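Local coordinates for protein HIAXHD3 (Humicola insolens, PDB 3ZXK) that hydrolyses terminal arabinofuranosyl linkages as a family 43 glycoside hydrolase that trims arabinose side chains and whose active site has been engineered to add endo-xylanase activity, at residues Asp70-Thr75 against Asp364-Arg369; Phe324-Phe329 against Lys343-Leu347. All coordinates share one frame; numbering follows the deposited sequence.

Interaction 1: residues Asp70-Thr75 against Asp364-Arg369; sequences DLPSGT and DLFAAR
The interface between the family 43 catalytic domain and the concanavalin A-like C-terminal domain is crossed here, with R369 gripping the backbone of D70-L71. Its chain runs extended from CG to NE (chi2 170°, chi3 162°), laying the guanidinium alongside two successive carbonyls. D70 O sits at the edge of the group, near its plane, and takes weak bonds from R369 NE at 2.8 Å and R369 NH2 at 2.9 Å. L71 O accepts a third bond from R369 NE, 3.2 Å long, the donor standing above the carbonyl plane. A leucine here would probably leave both carbonyls without these donors and allow the D70-P72 backbone to shift. L71 packs CD2 against the 366-368 backbone, 3.5 Å from A368 O. Close carbon contacts continue the interface: A367 CB lies 3.4 Å from G74 CA, and T75 CG2 meets F366 CB at 3.6 Å. One water donates to L71 O and A367 O and accepts from G74 N; a second joins T75 N to D364 OD2. The 3-10 segment 365-367, opened by an Asx turn at D364, rests F366 on strand 418-429, while T436 of strand 436-448 bonds both D364 OD2 and T75 OG1.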
loop_
_atom_site.group_PDB
_atom_site.type_symbol
_atom_site.label_atom_id
_atom_site.label_comp_id
_atom_site.label_asym_id
_atom_site.label_seq_id
_atom_site.Cartn_x
_atom_site.Cartn_y
_atom_site.Cartn_z
ATOM N N ASP A 70 14.503 -1.094 11.089
ATOM C CA ASP A 70 14.759 0.220 11.687
ATOM C C ASP A 70 15.801 1.026 10.894
ATOM O O ASP A 70 16.196 2.107 11.346
ATOM C CB ASP A 70 15.229 0.058 13.146
ATOM C CG ASP A 70 14.210 -0.665 14.041
ATOM O OD1 ASP A 70 12.972 -0.710 13.758
ATOM O OD2 ASP A 70 14.649 -1.171 15.102
ATOM N N LEU A 71 16.225 0.519 9.717
ATOM C CA LEU A 71 17.176 1.204 8.813
ATOM C C LEU A 71 18.396 1.707 9.611
ATOM O O LEU A 71 18.656 2.915 9.701
ATOM C CB LEU A 71 16.472 2.333 8.030
ATOM C CG LEU A 71 17.194 3.012 6.859
ATOM C CD1 LEU A 71 17.543 2.017 5.743
ATOM C CD2 LEU A 71 16.292 4.108 6.313
ATOM N N PRO A 72 19.138 0.769 10.215
ATOM C CA PRO A 72 20.203 1.164 11.127
ATOM C C PRO A 72 21.481 1.662 10.441
ATOM O O PRO A 72 22.273 2.395 11.063
ATOM C CB PRO A 72 20.502 -0.127 11.891
ATOM C CG PRO A 72 20.084 -1.230 10.954
ATOM C CD PRO A 72 18.885 -0.686 10.253
ATOM N N SER A 73 21.686 1.280 9.187
ATOM C CA SER A 73 23.002 1.463 8.578
ATOM C C SER A 73 22.948 1.692 7.074
ATOM O O SER A 73 23.860 1.307 6.347
ATOM C CB SER A 73 23.928 0.297 8.920
ATOM O OG SER A 73 23.449 -0.925 8.361
ATOM N N GLY A 74 21.886 2.335 6.612
ATOM C CA GLY A 74 21.790 2.675 5.211
ATOM C C GLY A 74 21.369 1.502 4.352
ATOM O O GLY A 74 20.930 0.464 4.854
ATOM N N THR A 75 21.501 1.688 3.040
ATOM C CA THR A 75 21.110 0.682 2.064
ATOM C C THR A 75 21.952 -0.580 2.228
ATOM O O THR A 75 23.112 -0.492 2.582
ATOM C CB THR A 75 21.196 1.232 0.632
ATOM O OG1 THR A 75 22.550 1.636 0.306
ATOM C CG2 THR A 75 20.221 2.389 0.509
ATOM N N ASP A 364 23.183 10.307 1.860
ATOM C CA ASP A 364 22.346 9.425 1.025
ATOM C C ASP A 364 20.902 9.483 1.527
ATOM O O ASP A 364 20.603 8.913 2.568
ATOM C CB ASP A 364 22.926 8.006 1.140
ATOM C CG ASP A 364 22.243 6.987 0.244
ATOM O OD1 ASP A 364 21.209 7.301 -0.382
ATOM O OD2 ASP A 364 22.768 5.838 0.167
ATOM N N LEU A 365 19.995 10.113 0.765
ATOM C CA LEU A 365 18.563 10.122 1.151
ATOM C C LEU A 365 18.013 8.720 1.461
ATOM O O LEU A 365 17.206 8.548 2.353
ATOM C CB LEU A 365 17.698 10.779 0.061
ATOM C CG LEU A 365 16.197 10.903 0.380
ATOM C CD1 LEU A 365 15.836 11.656 1.660
ATOM C CD2 LEU A 365 15.492 11.554 -0.803
ATOM N N PHE A 366 18.482 7.698 0.743
ATOM C CA PHE A 366 17.932 6.346 0.991
ATOM C C PHE A 366 18.373 5.750 2.328
ATOM O O PHE A 366 17.784 4.757 2.790
ATOM C CB PHE A 366 18.294 5.378 -0.144
ATOM C CG PHE A 366 17.755 5.777 -1.474
ATOM C CD1 PHE A 366 16.382 5.734 -1.726
ATOM C CD2 PHE A 366 18.619 6.221 -2.476
ATOM C CE1 PHE A 366 15.879 6.103 -2.969
ATOM C CE2 PHE A 366 18.125 6.590 -3.727
ATOM C CZ PHE A 366 16.759 6.538 -3.962
ATOM N N ALA A 367 19.400 6.328 2.950
ATOM C CA ALA A 367 19.823 5.870 4.259
ATOM C C ALA A 367 19.154 6.652 5.378
ATOM O O ALA A 367 19.318 6.310 6.540
ATOM C CB ALA A 367 21.336 5.961 4.388
ATOM N N ALA A 368 18.420 7.714 5.036
ATOM C CA ALA A 368 17.854 8.598 6.084
ATOM C C ALA A 368 16.647 7.988 6.755
ATOM O O ALA A 368 15.722 7.583 6.055
ATOM C CB ALA A 368 17.484 9.970 5.523
ATOM N N ARG A 369 16.602 8.033 8.088
ATOM C CA ARG A 369 15.416 7.621 8.830
ATOM C C ARG A 369 14.434 8.775 8.800
ATOM O O ARG A 369 14.804 9.932 8.553
ATOM C CB ARG A 369 15.771 7.293 10.280
ATOM C CG ARG A 369 16.523 6.006 10.433
ATOM C CD ARG A 369 17.054 5.869 11.851
ATOM N NE ARG A 369 17.394 4.493 12.147
ATOM C CZ ARG A 369 17.789 4.045 13.337
ATOM N NH1 ARG A 369 17.920 4.877 14.365
ATOM N NH2 ARG A 369 18.043 2.753 13.494
HETATM O O HOH W 1 20.324 4.379 8.089
HETATM O O HOH W 2 23.196 3.877 2.020
#

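Interaction 2: residues Phe324-Phe329 against Lys343-Leu347; sequences FRGTRF and KFTLL
L346 lays its CD1 methyl over the face of the F329 ring, 4.2 Å from the ring centroid and only 3° off the normal, a nearly centred CH-pi contact. The same methyl lies 3.7 Å from T327 O and 3.7 Å from R328 C, packed against the backbone as well as the ring. Its other methyl, CD2, reaches F324 CB at 3.8 Å, the two side chains crossing at about a right angle. With CG anti to the carbonyl carbon (chi1 -77°), the leucine sends its fork into the bend of 324-329, where CD2 also touches F329 CE1. F324 in turn brings CE1 to the edge of the F329 ring, in its plane. F344, two residues earlier on strand 344-346, touches the F329 ring with CE1, 3.7 Å from F329 CE2; the planes are inclined at 34°. One water donates to G326 O and L346 O, bridging the backbones. Strand 344-346 is an edge strand of its sheet, and L354 of the adjoining strand touches all three phenylalanines. No direct hydrogen bond links the two segments, so the loop is held to this edge strand by apolar packing and that water.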
loop_
_atom_site.group_PDB
_atom_site.type_symbol
_atom_site.label_atom_id
_atom_site.label_comp_id
_atom_site.label_asym_id
_atom_site.label_seq_id
_atom_site.Cartn_x
_atom_site.Cartn_y
_atom_site.Cartn_z
ATOM N N PHE A 324 -1.795 18.026 10.336
ATOM C CA PHE A 324 -1.090 17.238 11.352
ATOM C C PHE A 324 -1.576 17.596 12.741
ATOM O O PHE A 324 -0.794 17.898 13.655
ATOM C CB PHE A 324 0.437 17.411 11.232
ATOM C CG PHE A 324 0.997 16.853 9.946
ATOM C CD1 PHE A 324 1.085 15.464 9.737
ATOM C CD2 PHE A 324 1.408 17.706 8.920
ATOM C CE1 PHE A 324 1.593 14.945 8.543
ATOM C CE2 PHE A 324 1.908 17.188 7.722
ATOM C CZ PHE A 324 1.999 15.810 7.534
ATOM N N ARG A 325 -2.892 17.530 12.885
ATOM C CA ARG A 325 -3.564 17.825 14.145
ATOM C C ARG A 325 -3.783 16.563 14.956
ATOM O O ARG A 325 -3.755 15.474 14.413
ATOM C CB ARG A 325 -4.903 18.497 13.856
ATOM C CG ARG A 325 -4.738 19.841 13.174
ATOM C CD ARG A 325 -6.086 20.480 12.873
ATOM N NE ARG A 325 -5.901 21.702 12.101
ATOM C CZ ARG A 325 -6.028 22.926 12.597
ATOM N NH1 ARG A 325 -6.366 23.104 13.867
ATOM N NH2 ARG A 325 -5.829 23.975 11.821
ATOM N N GLY A 326 -3.979 16.720 16.261
ATOM C CA GLY A 326 -4.280 15.582 17.134
ATOM C C GLY A 326 -3.057 14.759 17.485
ATOM O O GLY A 326 -1.921 15.227 17.351
ATOM N N THR A 327 -3.282 13.519 17.915
ATOM C CA THR A 327 -2.226 12.724 18.535
ATOM C C THR A 327 -1.629 11.651 17.623
ATOM O O THR A 327 -0.567 11.088 17.927
ATOM C CB THR A 327 -2.731 12.064 19.836
ATOM O OG1 THR A 327 -3.916 11.305 19.559
ATOM C CG2 THR A 327 -3.072 13.131 20.877
ATOM N N ARG A 328 -2.300 11.393 16.499
ATOM C CA ARG A 328 -1.959 10.297 15.607
ATOM C C ARG A 328 -1.962 10.784 14.183
ATOM O O ARG A 328 -2.663 11.727 13.858
ATOM C CB ARG A 328 -3.008 9.191 15.727
ATOM C CG ARG A 328 -3.185 8.614 17.117
ATOM C CD ARG A 328 -4.398 7.693 17.161
ATOM N NE ARG A 328 -4.381 6.687 16.096
ATOM C CZ ARG A 328 -3.773 5.501 16.173
ATOM N NH1 ARG A 328 -3.109 5.146 17.271
ATOM N NH2 ARG A 328 -3.823 4.666 15.141
ATOM N N PHE A 329 -1.206 10.111 13.318
ATOM C CA PHE A 329 -1.258 10.367 11.891
ATOM C C PHE A 329 -2.577 9.871 11.303
ATOM O O PHE A 329 -3.165 8.877 11.770
ATOM C CB PHE A 329 -0.101 9.669 11.155
ATOM C CG PHE A 329 1.250 10.292 11.385
ATOM C CD1 PHE A 329 1.560 11.547 10.864
ATOM C CD2 PHE A 329 2.228 9.605 12.099
ATOM C CE1 PHE A 329 2.799 12.119 11.075
ATOM C CE2 PHE A 329 3.474 10.168 12.298
ATOM C CZ PHE A 329 3.768 11.428 11.773
ATOM N N LYS A 343 12.673 11.191 17.480
ATOM C CA LYS A 343 13.081 12.245 16.551
ATOM C C LYS A 343 11.934 12.915 15.793
ATOM O O LYS A 343 12.176 13.803 15.000
ATOM C CB LYS A 343 14.161 11.762 15.571
ATOM C CG LYS A 343 15.533 11.452 16.207
ATOM C CD LYS A 343 16.296 12.674 16.741
ATOM C CE LYS A 343 17.681 12.284 17.255
ATOM N NZ LYS A 343 17.640 11.510 18.527
ATOM N N PHE A 344 10.689 12.525 16.060
ATOM C CA PHE A 344 9.536 13.277 15.547
ATOM C C PHE A 344 8.489 13.485 16.628
ATOM O O PHE A 344 8.381 12.690 17.579
ATOM C CB PHE A 344 8.912 12.586 14.308
ATOM C CG PHE A 344 8.002 11.422 14.639
ATOM C CD1 PHE A 344 6.630 11.622 14.846
ATOM C CD2 PHE A 344 8.510 10.118 14.717
ATOM C CE1 PHE A 344 5.805 10.543 15.123
ATOM C CE2 PHE A 344 7.681 9.043 15.011
ATOM C CZ PHE A 344 6.327 9.261 15.232
ATOM N N THR A 345 7.687 14.536 16.472
ATOM C CA THR A 345 6.567 14.762 17.394
ATOM C C THR A 345 5.433 15.424 16.648
ATOM O O THR A 345 5.658 16.341 15.847
ATOM C CB THR A 345 6.949 15.721 18.556
ATOM O OG1 THR A 345 8.217 15.350 19.117
ATOM C CG2 THR A 345 5.890 15.649 19.635
ATOM N N LEU A 346 4.218 14.968 16.914
ATOM C CA LEU A 346 3.007 15.676 16.513
ATOM C C LEU A 346 2.672 16.643 17.646
ATOM O O LEU A 346 2.494 16.211 18.778
ATOM C CB LEU A 346 1.876 14.674 16.304
ATOM C CG LEU A 346 1.987 13.915 14.978
ATOM C CD1 LEU A 346 1.037 12.731 15.011
ATOM C CD2 LEU A 346 1.635 14.838 13.816
ATOM N N LEU A 347 2.577 17.940 17.341
ATOM C CA LEU A 347 2.550 19.016 18.366
ATOM C C LEU A 347 1.241 19.214 19.091
ATOM O O LEU A 347 1.214 19.799 20.193
ATOM C CB LEU A 347 2.912 20.348 17.713
ATOM C CG LEU A 347 4.369 20.420 17.287
ATOM C CD1 LEU A 347 4.599 21.608 16.363
ATOM C CD2 LEU A 347 5.298 20.472 18.498
HETATM O O HOH W 3 -0.342 15.271 19.572
#

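Interaction 1 joins two domains, with 288 residues between its segments, whereas interaction 2 is local, with 13 residues between its segments, both in the concanavalin A-like domain. Along the chain the second is nested inside the loop closed by the first; their centres are 22 Å apart and they do not touch. The inter-domain contact is partly buried and mixed, arginine and water bonds to the backbone beside small apolar contacts. The other is a surface contact made by leucine and phenylalanine side chains, with a single bridging water. Different sheets back them: strands 418-429 and 436-448 of the eight-stranded sheet stand behind 364-369, while 343-347 contributes an edge strand of the seven-stranded one.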